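Local coordinates for protein aldo-keto reductase AKR2E4 (Bombyx mori, PDB 3WCZ) that reduces 3-dehydroecdysone with NADPH as an NADP-dependent TIM-barrel oxidoreductase, and may thereby take part in the regulation of molting in the silkworm, at residues L76-R79 and E80-F83; I165-L168 and V169-Y173; S260-K263 and Q264-A267. All blocks are in the same frame, centred on the assembly; numbering follows the deposited sequence. Where two conformers were deposited one is given.

Contact 1: residues L76-R79 and E80-F83. With EDO (1,2-ethanediol), chain D.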
loop_
_atom_site.group_PDB
_atom_site.type_symbol
_atom_site.label_atom_id
_atom_site.label_comp_id
_atom_site.label_asym_id
_atom_site.label_seq_id
_atom_site.Cartn_x
_atom_site.Cartn_y
_atom_site.Cartn_z
ATOM N N LEU A 76 -12.620 14.001 14.930
ATOM C CA LEU A 76 -11.397 13.247 15.162
ATOM C C LEU A 76 -10.202 13.854 14.455
ATOM O O LEU A 76 -9.071 13.805 14.952
ATOM C CB LEU A 76 -11.552 11.790 14.722
ATOM C CG LEU A 76 -12.580 10.905 15.421
ATOM C CD1 LEU A 76 -12.487 9.501 14.841
ATOM C CD2 LEU A 76 -12.371 10.860 16.924
ATOM N N VAL A 77 -10.447 14.426 13.275
ATOM C CA VAL A 77 -9.407 14.937 12.398
ATOM C C VAL A 77 -10.001 15.980 11.477
ATOM O O VAL A 77 -11.215 16.004 11.276
ATOM C CB VAL A 77 -8.788 13.860 11.453
ATOM C CG1 VAL A 77 -7.906 12.913 12.237
ATOM C CG2 VAL A 77 -9.870 13.170 10.571
ATOM N N THR A 78 -9.144 16.790 10.879
ATOM C CA THR A 78 -9.559 17.599 9.736
ATOM C C THR A 78 -9.049 16.958 8.457
ATOM O O THR A 78 -8.154 16.121 8.492
ATOM C CB THR A 78 -9.010 18.996 9.818
ATOM O OG1 THR A 78 -7.578 18.929 9.754
ATOM C CG2 THR A 78 -9.460 19.685 11.107
ATOM N N ARG A 79 -9.591 17.368 7.313
ATOM C CA ARG A 79 -9.121 16.818 6.050
ATOM C C ARG A 79 -7.620 16.967 5.839
ATOM O O ARG A 79 -6.955 16.031 5.380
ATOM C CB ARG A 79 -9.849 17.479 4.874
ATOM C CG ARG A 79 -9.271 17.125 3.483
ATOM C CD ARG A 79 -9.497 15.688 3.131
ATOM N NE ARG A 79 -8.849 15.244 1.892
ATOM C CZ ARG A 79 -7.649 14.657 1.817
ATOM N NH1 ARG A 79 -6.909 14.485 2.919
ATOM N NH2 ARG A 79 -7.188 14.195 0.652
ATOM N N GLU A 80 -7.045 18.106 6.197
ATOM C CA GLU A 80 -5.635 18.321 5.934
ATOM C C GLU A 80 -4.714 17.468 6.802
ATOM O O GLU A 80 -3.548 17.295 6.469
ATOM C CB GLU A 80 -5.303 19.806 6.073
ATOM C CG GLU A 80 -5.902 20.630 4.939
ATOM C CD GLU A 80 -5.186 20.418 3.605
ATOM O OE1 GLU A 80 -4.020 19.935 3.606
ATOM O OE2 GLU A 80 -5.795 20.748 2.551
ATOM N N GLU A 81 -5.247 16.923 7.894
ATOM C CA GLU A 81 -4.519 16.001 8.744
ATOM C C GLU A 81 -4.489 14.576 8.210
ATOM O O GLU A 81 -3.737 13.742 8.722
ATOM C CB GLU A 81 -5.129 16.019 10.147
ATOM C CG GLU A 81 -4.840 17.317 10.879
ATOM C CD GLU A 81 -5.583 17.490 12.187
ATOM O OE1 GLU A 81 -6.630 16.870 12.430
ATOM O OE2 GLU A 81 -5.088 18.321 12.993
ATOM N N LEU A 82 -5.341 14.264 7.227
ATOM C CA LEU A 82 -5.398 12.924 6.652
ATOM C C LEU A 82 -4.594 12.837 5.375
ATOM O O LEU A 82 -4.547 13.785 4.610
ATOM C CB LEU A 82 -6.829 12.523 6.343
ATOM C CG LEU A 82 -7.759 12.316 7.504
ATOM C CD1 LEU A 82 -9.185 12.068 7.005
ATOM C CD2 LEU A 82 -7.274 11.152 8.342
ATOM N N PHE A 83 -4.015 11.671 5.139
ATOM C CA PHE A 83 -3.306 11.325 3.919
ATOM C C PHE A 83 -4.058 10.166 3.278
ATOM O O PHE A 83 -4.082 9.074 3.838
ATOM C CB PHE A 83 -1.866 10.925 4.263
ATOM C CG PHE A 83 -0.949 10.865 3.086
ATOM C CD1 PHE A 83 -1.032 9.826 2.174
ATOM C CD2 PHE A 83 -0.026 11.872 2.849
ATOM C CE1 PHE A 83 -0.179 9.791 1.059
ATOM C CE2 PHE A 83 0.790 11.837 1.740
ATOM C CZ PHE A 83 0.712 10.809 0.843
HETATM C C1 EDO D . -1.041 13.996 6.864
HETATM O O1 EDO D . 0.303 13.579 6.674
HETATM C C2 EDO D . -1.466 14.752 5.628
HETATM O O2 EDO D . -0.632 15.908 5.422
#
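E81 OE1 accepts the backbone N-H of T78 at 3.0 Å in a fairly straight bond (161°), and a second bond links the same two residues, E81 N donating to T78 O at 3.1 Å. This pair of bonds opens a short 3-10 turn in the loop that leads from helix 61-73 to strand 83-88 of the TIM barrel, a worked example of how successive i to i+3 bonds can tighten a loop before it enters the sheet. A second turn of the same kind follows at once, with L82 N bound to R79 O at 3.0 Å. The E81 carboxylate folds back over the start of the turn: CG lies anti to the carbonyl carbon (chi1 -71°) and the chain beyond it is extended, which carries OE1 alongside V77 and T78. The N-H of T78 meets OE1 from above the carboxylate plane, not within it, while the T78 hydroxyl OG1 rests against the aliphatic part of the same side chain, 3.4 Å from E81 CG.

Beneath the turn lies its apolar side. V77 and L82 cross at about a right angle, V77 CG2 meeting L82 CD1 at 3.8 Å, and both are buried against I45 of helix 35-46. R79 has its main polar partners beyond the turn: NH2 forms a salt bridge with D115 and a hydrogen bond to Y113 O, and the guanidinium makes a cation-pi contact with Y113. Within the turn, a bend at chi2 (68°) brings the group back along the chain, so that the carbonyl oxygen of L82 lies at the guanidinium edge, near its plane, and NH1 makes a weak bond to L82 O at 3.0 Å.

Contact 2: residues I165-L168 and V169-Y173; sequences ITRL and VSNSY
L168 O accepts two donors from opposite faces of its carbonyl plane: the hydroxyl of S172 at 2.8 Å from OG, and the backbone N-H of N171 at 3.3 Å from N. The site is the C-terminal end of helix 162-170, in the beta-alpha-beta unit joining strand 152-158 to strand 178-182 of the TIM barrel, and it illustrates how the carbonyls of a last helical turn can be met partly by side chains. Up to S170 the helical pattern holds, with V169 N bound to I165 O and S170 N to T166 O, both at 2.9 Å. At N171 the backbone departs from helical angles, and its side chain contributes a bond: ND2 reaches back to R167 O at 2.9 Å, nearly straight at 162°, using a lone pair in the carbonyl plane, while the oxygen lies close to the plane of the amide. The aliphatic part of R167 runs past the same amide, CG 3.7 Å from N171 ND2, and its guanidinium goes on to a salt bridge with D135. The S172 hydroxyl can reach L168 because OG stands between the backbone N and the carbonyl carbon (chi1 65°); it also lies within bonding distance of I174 O, so its single proton is probably shared between the two carbonyls. Along the helix, V169 CG2 presses on the turn before it, 3.2 Å from I165 O.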
loop_
_atom_site.group_PDB
_atom_site.type_symbol
_atom_site.label_atom_id
_atom_site.label_comp_id
_atom_site.label_asym_id
_atom_site.label_seq_id
_atom_site.Cartn_x
_atom_site.Cartn_y
_atom_site.Cartn_z
ATOM N N ILE A 165 11.053 0.892 -13.138
ATOM C CA ILE A 165 11.378 2.061 -12.339
ATOM C C ILE A 165 12.489 2.876 -13.022
ATOM O O ILE A 165 12.359 4.102 -13.161
ATOM C CB ILE A 165 11.791 1.666 -10.914
ATOM C CG1 ILE A 165 10.583 1.227 -10.099
ATOM C CG2 ILE A 165 12.508 2.816 -10.224
ATOM C CD1 ILE A 165 9.576 2.316 -9.817
ATOM N N THR A 166 13.547 2.203 -13.452
ATOM C CA THR A 166 14.644 2.912 -14.124
ATOM C C THR A 166 14.135 3.627 -15.389
ATOM O O THR A 166 14.482 4.801 -15.630
ATOM C CB THR A 166 15.769 1.917 -14.462
ATOM O OG1 THR A 166 16.326 1.442 -13.239
ATOM C CG2 THR A 166 16.865 2.538 -15.320
ATOM N N ARG A 167 13.325 2.947 -16.198
ATOM C CA ARG A 167 12.846 3.540 -17.434
ATOM C C ARG A 167 11.953 4.718 -17.137
ATOM O O ARG A 167 12.005 5.754 -17.813
ATOM C CB ARG A 167 12.101 2.496 -18.256
ATOM C CG ARG A 167 11.586 2.999 -19.591
ATOM C CD ARG A 167 11.257 1.843 -20.536
ATOM N NE ARG A 167 10.721 2.323 -21.808
ATOM C CZ ARG A 167 9.448 2.621 -22.017
ATOM N NH1 ARG A 167 8.529 2.498 -21.067
ATOM N NH2 ARG A 167 9.066 3.077 -23.210
ATOM N N LEU A 168 11.094 4.574 -16.141
ATOM C CA LEU A 168 10.201 5.643 -15.764
ATOM C C LEU A 168 10.989 6.851 -15.295
ATOM O O LEU A 168 10.717 7.968 -15.765
ATOM C CB LEU A 168 9.198 5.139 -14.703
ATOM C CG LEU A 168 8.180 6.163 -14.219
ATOM C CD1 LEU A 168 7.370 6.675 -15.402
ATOM C CD2 LEU A 168 7.252 5.565 -13.167
ATOM N N VAL A 169 12.007 6.652 -14.450
ATOM C CA VAL A 169 12.845 7.729 -13.954
ATOM C C VAL A 169 13.601 8.435 -15.093
ATOM O O VAL A 169 13.690 9.664 -15.114
ATOM C CB VAL A 169 13.836 7.227 -12.876
ATOM C CG1 VAL A 169 14.844 8.300 -12.553
ATOM C CG2 VAL A 169 13.067 6.794 -11.627
ATOM N N SER A 170 14.134 7.666 -16.024
ATOM C CA SER A 170 14.925 8.238 -17.108
ATOM C C SER A 170 14.094 8.984 -18.145
ATOM O O SER A 170 14.654 9.781 -18.907
ATOM C CB SER A 170 15.710 7.143 -17.813
ATOM O OG SER A 170 16.707 6.641 -16.943
ATOM N N ASN A 171 12.791 8.757 -18.177
ATOM C CA ASN A 171 11.967 9.251 -19.256
ATOM C C ASN A 171 10.810 10.083 -18.815
ATOM O O ASN A 171 9.906 10.324 -19.613
ATOM C CB ASN A 171 11.482 8.106 -20.139
ATOM C CG ASN A 171 12.609 7.459 -20.895
ATOM O OD1 ASN A 171 13.049 7.992 -21.934
ATOM N ND2 ASN A 171 13.080 6.317 -20.429
ATOM N N SER A 172 10.873 10.623 -17.606
ATOM C CA SER A 172 9.835 11.523 -17.097
ATOM C C SER A 172 10.484 12.691 -16.369
ATOM O O SER A 172 11.641 12.590 -15.970
ATOM C CB SER A 172 8.836 10.807 -16.183
ATOM O OG SER A 172 9.442 10.333 -15.013
ATOM N N TYR A 173 9.733 13.758 -16.150
ATOM C CA TYR A 173 10.314 14.930 -15.494
ATOM C C TYR A 173 10.128 14.887 -14.006
ATOM O O TYR A 173 10.874 15.523 -13.268
ATOM C CB TYR A 173 9.742 16.244 -16.007
ATOM C CG TYR A 173 8.433 16.656 -15.377
ATOM C CD1 TYR A 173 8.368 17.164 -14.077
ATOM C CD2 TYR A 173 7.253 16.524 -16.090
ATOM C CE1 TYR A 173 7.153 17.536 -13.514
ATOM C CE2 TYR A 173 6.043 16.893 -15.542
ATOM C CZ TYR A 173 5.996 17.400 -14.259
ATOM O OH TYR A 173 4.767 17.754 -13.752
#

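Contact 3: residues S260-K263 and Q264-A267; sequences STNK and QRIA. With NAP (NADP nicotinamide-adenine-dinucleotide phosphate), chain B.
N262 and R265 stack flat on each other, the amide carbon CG of N262 lying 3.5 Å above the centre of the R265 guanidinium with the two planes 16° apart. The same asparagine is the N-cap of helix 263-270: OD1 takes R265 N on a lone pair at 2.8 Å. Around this pair, packing is tight and serves the 2'-phosphate of NADP. R265 NE points almost straight (178°) at NAP O2X, 2.8 Å away, and NH2 holds NAP O1X at 2.9 Å, so the phosphate sits at the guanidinium edge while N262 covers a face. S260 opens an ST turn, its OG accepting N262 N and donating to NAP O2X at 2.6 Å; T261 N binds NAP O3X at 2.9 Å. With R265 replaced by an alanine, two phosphate oxygens would probably lose this charged partner, and the N262 amide the flat group it stacks on. Such a pocket accords with the enzyme's lack of activity with NADH. By contrast, K263 and Q264 are exposed: the lysine chain runs out fully extended, brushing W43 and E46, and Q264 NE2 merely approaches K263 CB at 3.8 Å. Following strand 255-256, the eighth of the barrel, the loop enters helix 263-270, where I266 packs on S260 CB and also touches A40 and A44 of helix 35-46.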
loop_
_atom_site.group_PDB
_atom_site.type_symbol
_atom_site.label_atom_id
_atom_site.label_comp_id
_atom_site.label_asym_id
_atom_site.label_seq_id
_atom_site.Cartn_x
_atom_site.Cartn_y
_atom_site.Cartn_z
ATOM N N SER A 260 -6.866 -4.413 8.461
ATOM C CA SER A 260 -7.675 -5.052 9.495
ATOM C C SER A 260 -9.027 -4.411 9.486
ATOM O O SER A 260 -9.177 -3.231 9.168
ATOM C CB SER A 260 -7.038 -4.890 10.869
ATOM O OG SER A 260 -7.801 -5.547 11.891
ATOM N N THR A 261 -10.022 -5.208 9.863
ATOM C CA THR A 261 -11.338 -4.690 10.159
ATOM C C THR A 261 -11.719 -4.948 11.627
ATOM O O THR A 261 -12.887 -4.797 11.997
ATOM C CB THR A 261 -12.409 -5.260 9.225
ATOM O OG1 THR A 261 -12.344 -6.688 9.254
ATOM C CG2 THR A 261 -12.197 -4.752 7.811
ATOM N N ASN A 262 -10.737 -5.277 12.453
ATOM C CA ASN A 262 -10.940 -5.564 13.882
ATOM C C ASN A 262 -10.405 -4.407 14.712
ATOM O O ASN A 262 -9.262 -4.018 14.545
ATOM C CB ASN A 262 -10.184 -6.861 14.245
ATOM C CG ASN A 262 -10.202 -7.200 15.750
ATOM O OD1 ASN A 262 -9.372 -6.759 16.514
ATOM N ND2 ASN A 262 -11.163 -8.030 16.138
ATOM N N LYS A 263 -11.219 -3.881 15.625
ATOM C CA LYS A 263 -10.877 -2.675 16.345
ATOM C C LYS A 263 -9.551 -2.803 17.088
ATOM O O LYS A 263 -8.694 -1.929 17.049
ATOM C CB LYS A 263 -12.006 -2.285 17.322
ATOM C CG LYS A 263 -11.822 -0.945 17.957
ATOM C CD LYS A 263 -12.991 -0.590 18.879
ATOM C CE LYS A 263 -12.787 0.814 19.436
ATOM N NZ LYS A 263 -13.919 1.200 20.334
ATOM N N GLN A 264 -9.391 -3.930 17.773
ATOM C CA GLN A 264 -8.211 -4.156 18.561
ATOM C C GLN A 264 -6.943 -4.341 17.701
ATOM O O GLN A 264 -5.895 -3.788 18.011
ATOM C CB GLN A 264 -8.436 -5.374 19.475
ATOM C CG GLN A 264 -9.559 -5.202 20.538
ATOM C CD GLN A 264 -11.007 -5.045 19.987
ATOM O OE1 GLN A 264 -11.434 -5.715 19.025
ATOM N NE2 GLN A 264 -11.770 -4.147 20.622
ATOM N N ARG A 265 -7.049 -5.128 16.630
ATOM C CA ARG A 265 -5.876 -5.339 15.774
ATOM C C ARG A 265 -5.503 -4.066 15.021
ATOM O O ARG A 265 -4.332 -3.779 14.857
ATOM C CB ARG A 265 -6.054 -6.511 14.839
ATOM C CG ARG A 265 -6.068 -7.823 15.603
ATOM C CD ARG A 265 -6.060 -8.966 14.654
ATOM N NE ARG A 265 -7.342 -9.257 14.042
ATOM C CZ ARG A 265 -8.303 -10.003 14.575
ATOM N NH1 ARG A 265 -8.158 -10.497 15.799
ATOM N NH2 ARG A 265 -9.411 -10.236 13.889
ATOM N N ILE A 266 -6.493 -3.269 14.647
ATOM C CA ILE A 266 -6.211 -1.965 14.044
ATOM C C ILE A 266 -5.331 -1.165 14.987
ATOM O O ILE A 266 -4.304 -0.608 14.607
ATOM C CB ILE A 266 -7.551 -1.238 13.728
ATOM C CG1 ILE A 266 -8.238 -1.858 12.499
ATOM C CG2 ILE A 266 -7.326 0.239 13.524
ATOM C CD1 ILE A 266 -9.675 -1.432 12.302
ATOM N N ALA A 267 -5.699 -1.101 16.259
ATOM C CA ALA A 267 -4.919 -0.333 17.186
ATOM C C ALA A 267 -3.511 -0.920 17.382
ATOM O O ALA A 267 -2.514 -0.175 17.497
ATOM C CB ALA A 267 -5.639 -0.246 18.523
HETATM P PA NAP B . -2.540 -8.039 5.100
HETATM O O1A NAP B . -2.592 -6.723 5.756
HETATM O O2A NAP B . -1.323 -8.612 4.558
HETATM O O5B NAP B . -3.260 -9.159 5.914
HETATM C C5B NAP B . -4.540 -8.967 6.438
HETATM C C4B NAP B . -5.042 -10.123 7.290
HETATM O O4B NAP B . -4.309 -10.159 8.529
HETATM C C3B NAP B . -6.482 -10.113 7.633
HETATM O O3B NAP B . -6.924 -11.449 7.597
HETATM C C2B NAP B . -6.496 -9.563 8.977
HETATM O O2B NAP B . -7.627 -9.924 9.744
HETATM C C1B NAP B . -5.232 -10.104 9.590
HETATM N N9A NAP B . -4.609 -9.303 10.623
HETATM C C8A NAP B . -4.482 -7.960 10.607
HETATM N N7A NAP B . -3.765 -7.533 11.627
HETATM C C5A NAP B . -3.404 -8.633 12.360
HETATM C C6A NAP B . -2.657 -8.808 13.529
HETATM N N6A NAP B . -2.100 -7.762 14.271
HETATM N N1A NAP B . -2.507 -10.072 13.963
HETATM C C2A NAP B . -3.029 -11.100 13.295
HETATM N N3A NAP B . -3.742 -10.971 12.163
HETATM C C4A NAP B . -3.916 -9.728 11.690
HETATM O O3 NAP B . -3.626 -7.962 3.900
HETATM P PN NAP B . -3.711 -7.515 2.373
HETATM O O1N NAP B . -5.094 -7.001 2.207
HETATM O O2N NAP B . -3.251 -8.656 1.536
HETATM O O5D NAP B . -2.654 -6.345 2.168
HETATM C C5D NAP B . -2.766 -5.149 2.864
HETATM C C4D NAP B . -3.190 -3.934 2.028
HETATM O O4D NAP B . -2.224 -3.625 1.041
HETATM C C3D NAP B . -4.446 -4.120 1.239
HETATM O O3D NAP B . -5.605 -4.132 2.048
HETATM C C2D NAP B . -4.356 -3.034 0.288
HETATM O O2D NAP B . -4.635 -1.807 0.902
HETATM C C1D NAP B . -2.902 -3.124 -0.117
HETATM N N1N NAP B . -2.543 -3.964 -1.266
HETATM C C2N NAP B . -2.175 -3.396 -2.429
HETATM C C3N NAP B . -1.823 -4.182 -3.497
HETATM C C7N NAP B . -1.382 -3.479 -4.724
HETATM O O7N NAP B . -0.936 -2.306 -4.707
HETATM N N7N NAP B . -1.346 -4.218 -5.853
HETATM C C4N NAP B . -1.910 -5.585 -3.431
HETATM C C5N NAP B . -2.278 -6.172 -2.213
HETATM C C6N NAP B . -2.584 -5.319 -1.160
HETATM P P2B NAP B . -8.576 -8.840 10.445
HETATM O O1X NAP B . -9.690 -9.701 11.072
HETATM O O2X NAP B . -7.798 -8.165 11.488
HETATM O O3X NAP B . -9.084 -7.923 9.361
#

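In the fold
Along the chain the contacts come in series within one TIM barrel: contact 1 ahead of strand 83-88, contact 2 at the end of the helix between strands 152-158 and 178-182, contact 3 after the last strand, 255-256. Contacts 1 and 3 have centres about 20 Å apart and nearest atoms about 10 Å apart, yet both pack on helix 35-46, and both reach E46. Contact 2 lies far off, its centre about 32 Å from that of contact 1, and about 38 Å from that of contact 3, which lies on the opposite side of the chain's centre. Contacts 1 and 2 thus lie where helices give way to the loops leading to the next strands, whereas contact 3 alone of these binds the cofactor.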